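Local coordinates for cell envelope-related transcriptional attenuator domain-containing protein (Eubacterium siraeum, PDB 4OBM) that is of unknown function but belongs to the LytR-CpsA-Psr family, whose members probably act in assembling the bacterial cell envelope, at residues K36-Y41 and Q72-S77. Residues are numbered along the deposited sequence; the frame is centred on the assembly and turned at random.
Sequences KTPDKY and QICEQS
Helix-on-sheet packing in the LytR-CpsA-Psr domain brings the loop before strand 40-47 and the start of that strand, a central one of the mixed sheet, against helix 70-90, with T37, P38 and Y41 meeting C74 and E75. C74 is the buried centre of the contact. Its sulfur lies anti to the backbone N (chi1 -168°), and this carries SG away from the helix toward P38, where it rests 3.7 Å from P38 CD. SG fits the corner where the proline ring and the tyrosine edge meet, a place a small, polarisable thiol can fill; proline offers it apolar carbons and has no N-H to satisfy. SG meets the Y41 ring at the edge and in the ring plane, 5.2 Å from the centroid, a Cys sulfur-aromatic contact. Tyrosine is long enough to reach the helix, and C74 CB itself comes to 3.4 Å from Y41 OH. That phenol oxygen turns back to the preceding loop and gives a weak hydrogen bond to P38 O (2.6 Å), a polar partner for the hydroxyl of this buried residue. P38 also touches T29 of strand 24-30 and R99 of strand 94-100, which places the contact over neighbouring strands. Where the loop runs into strand 40-47, D39 and K40 both face L30 in a classic beta bulge. Toward the more open side, T37 combines two functions on one short side chain: its methyl CG2 lies 3.7 Å from E75 CB, while its hydroxyl serves the acid. The glutamate chain bends at chi2 (54°), curling its carboxylate back to the loop, and T37 OG1 donates to E75 OE1 at 2.7 Å, arriving from above the carboxylate plane, 56° out of it.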
loop_
_atom_site.group_PDB
_atom_site.type_symbol
_atom_site.label_atom_id
_atom_site.label_comp_id
_atom_site.label_asym_id
_atom_site.label_seq_id
_atom_site.Cartn_x
_atom_site.Cartn_y
_atom_site.Cartn_z
ATOM N N LYS A 36 15.333 8.349 -9.799
ATOM C CA LYS A 36 15.416 6.893 -9.753
ATOM C C LYS A 36 14.078 6.181 -9.911
ATOM O O LYS A 36 13.018 6.715 -9.590
ATOM C CB LYS A 36 16.077 6.429 -8.443
ATOM C CG LYS A 36 17.570 6.653 -8.424
ATOM C CD LYS A 36 18.080 6.957 -7.040
ATOM C CE LYS A 36 19.509 7.447 -7.057
ATOM N NZ LYS A 36 19.684 8.749 -7.786
ATOM N N THR A 37 14.166 4.944 -10.411
ATOM C CA THR A 37 13.064 4.016 -10.597
ATOM C C THR A 37 12.613 3.529 -9.245
ATOM O O THR A 37 13.478 3.192 -8.428
ATOM C CB THR A 37 13.549 2.820 -11.449
ATOM O OG1 THR A 37 14.431 3.279 -12.472
ATOM C CG2 THR A 37 12.407 1.993 -12.019
ATOM N N PRO A 38 11.293 3.422 -8.974
ATOM C CA PRO A 38 10.860 2.891 -7.668
ATOM C C PRO A 38 11.412 1.483 -7.362
ATOM O O PRO A 38 11.552 0.647 -8.269
ATOM C CB PRO A 38 9.333 2.863 -7.786
ATOM C CG PRO A 38 9.017 3.873 -8.797
ATOM C CD PRO A 38 10.128 3.799 -9.802
ATOM N N ASP A 39 11.752 1.257 -6.079
ATOM C CA ASP A 39 12.245 -0.023 -5.555
ATOM C C ASP A 39 11.157 -0.799 -4.825
ATOM O O ASP A 39 11.307 -2.003 -4.632
ATOM C CB ASP A 39 13.425 0.192 -4.587
ATOM C CG ASP A 39 14.778 0.153 -5.250
ATOM O OD1 ASP A 39 15.086 -0.873 -5.915
ATOM O OD2 ASP A 39 15.540 1.137 -5.099
ATOM N N LYS A 40 10.104 -0.112 -4.349
ATOM C CA LYS A 40 9.029 -0.778 -3.590
ATOM C C LYS A 40 7.696 -0.558 -4.241
ATOM O O LYS A 40 7.470 0.479 -4.866
ATOM C CB LYS A 40 9.016 -0.356 -2.121
ATOM C CG LYS A 40 10.157 -1.029 -1.382
ATOM C CD LYS A 40 10.268 -0.618 0.054
ATOM C CE LYS A 40 11.629 -0.982 0.606
ATOM N NZ LYS A 40 11.900 -2.449 0.565
ATOM N N TYR A 41 6.857 -1.590 -4.195
ATOM C CA TYR A 41 5.560 -1.616 -4.879
ATOM C C TYR A 41 4.534 -2.244 -3.972
ATOM O O TYR A 41 4.793 -3.279 -3.378
ATOM C CB TYR A 41 5.662 -2.392 -6.216
ATOM C CG TYR A 41 6.662 -1.799 -7.186
ATOM C CD1 TYR A 41 8.008 -2.152 -7.134
ATOM C CD2 TYR A 41 6.275 -0.840 -8.116
ATOM C CE1 TYR A 41 8.948 -1.551 -7.969
ATOM C CE2 TYR A 41 7.203 -0.251 -8.977
ATOM C CZ TYR A 41 8.540 -0.615 -8.901
ATOM O OH TYR A 41 9.463 -0.026 -9.721
ATOM N N GLN A 72 11.321 -3.108 -14.007
ATOM C CA GLN A 72 11.657 -2.864 -15.421
ATOM C C GLN A 72 10.479 -2.226 -16.135
ATOM O O GLN A 72 10.663 -1.233 -16.830
ATOM C CB GLN A 72 12.076 -4.162 -16.141
ATOM C CG GLN A 72 13.505 -4.605 -15.847
ATOM C CD GLN A 72 13.834 -5.955 -16.444
ATOM O OE1 GLN A 72 13.009 -6.878 -16.507
ATOM N NE2 GLN A 72 15.066 -6.099 -16.873
ATOM N N ILE A 73 9.264 -2.765 -15.913
ATOM C CA ILE A 73 8.023 -2.262 -16.484
ATOM C C ILE A 73 7.799 -0.825 -16.022
ATOM O O ILE A 73 7.524 0.025 -16.860
ATOM C CB ILE A 73 6.821 -3.199 -16.150
ATOM C CG1 ILE A 73 7.015 -4.578 -16.836
ATOM C CG2 ILE A 73 5.478 -2.557 -16.556
ATOM C CD1 ILE A 73 6.359 -5.762 -16.115
ATOM N N CYS A 74 7.969 -0.542 -14.713
ATOM C CA CYS A 74 7.806 0.808 -14.167
ATOM C C CYS A 74 8.807 1.796 -14.807
ATOM O O CYS A 74 8.441 2.957 -15.046
ATOM C CB CYS A 74 7.916 0.810 -12.645
ATOM S SG CYS A 74 7.399 2.363 -11.868
ATOM N N GLU A 75 10.038 1.339 -15.114
ATOM C CA GLU A 75 11.054 2.202 -15.737
ATOM C C GLU A 75 10.658 2.581 -17.158
ATOM O O GLU A 75 10.719 3.753 -17.528
ATOM C CB GLU A 75 12.443 1.537 -15.735
ATOM C CG GLU A 75 13.562 2.358 -16.386
ATOM C CD GLU A 75 13.815 3.782 -15.908
ATOM O OE1 GLU A 75 13.356 4.150 -14.799
ATOM O OE2 GLU A 75 14.515 4.522 -16.637
ATOM N N GLN A 76 10.235 1.582 -17.935
ATOM C CA GLN A 76 9.880 1.716 -19.337
ATOM C C GLN A 76 8.536 2.375 -19.557
ATOM O O GLN A 76 8.421 3.222 -20.445
ATOM C CB GLN A 76 9.874 0.331 -20.012
ATOM C CG GLN A 76 11.258 -0.330 -20.079
ATOM C CD GLN A 76 11.229 -1.815 -20.380
ATOM O OE1 GLN A 76 10.245 -2.536 -20.127
ATOM N NE2 GLN A 76 12.348 -2.319 -20.874
ATOM N N SER A 77 7.515 1.969 -18.796
ATOM C CA SER A 77 6.151 2.424 -19.043
ATOM C C SER A 77 5.414 3.078 -17.849
ATOM O O SER A 77 4.227 3.381 -17.982
ATOM C CB SER A 77 5.329 1.246 -19.550
ATOM O OG SER A 77 6.002 0.549 -20.583
#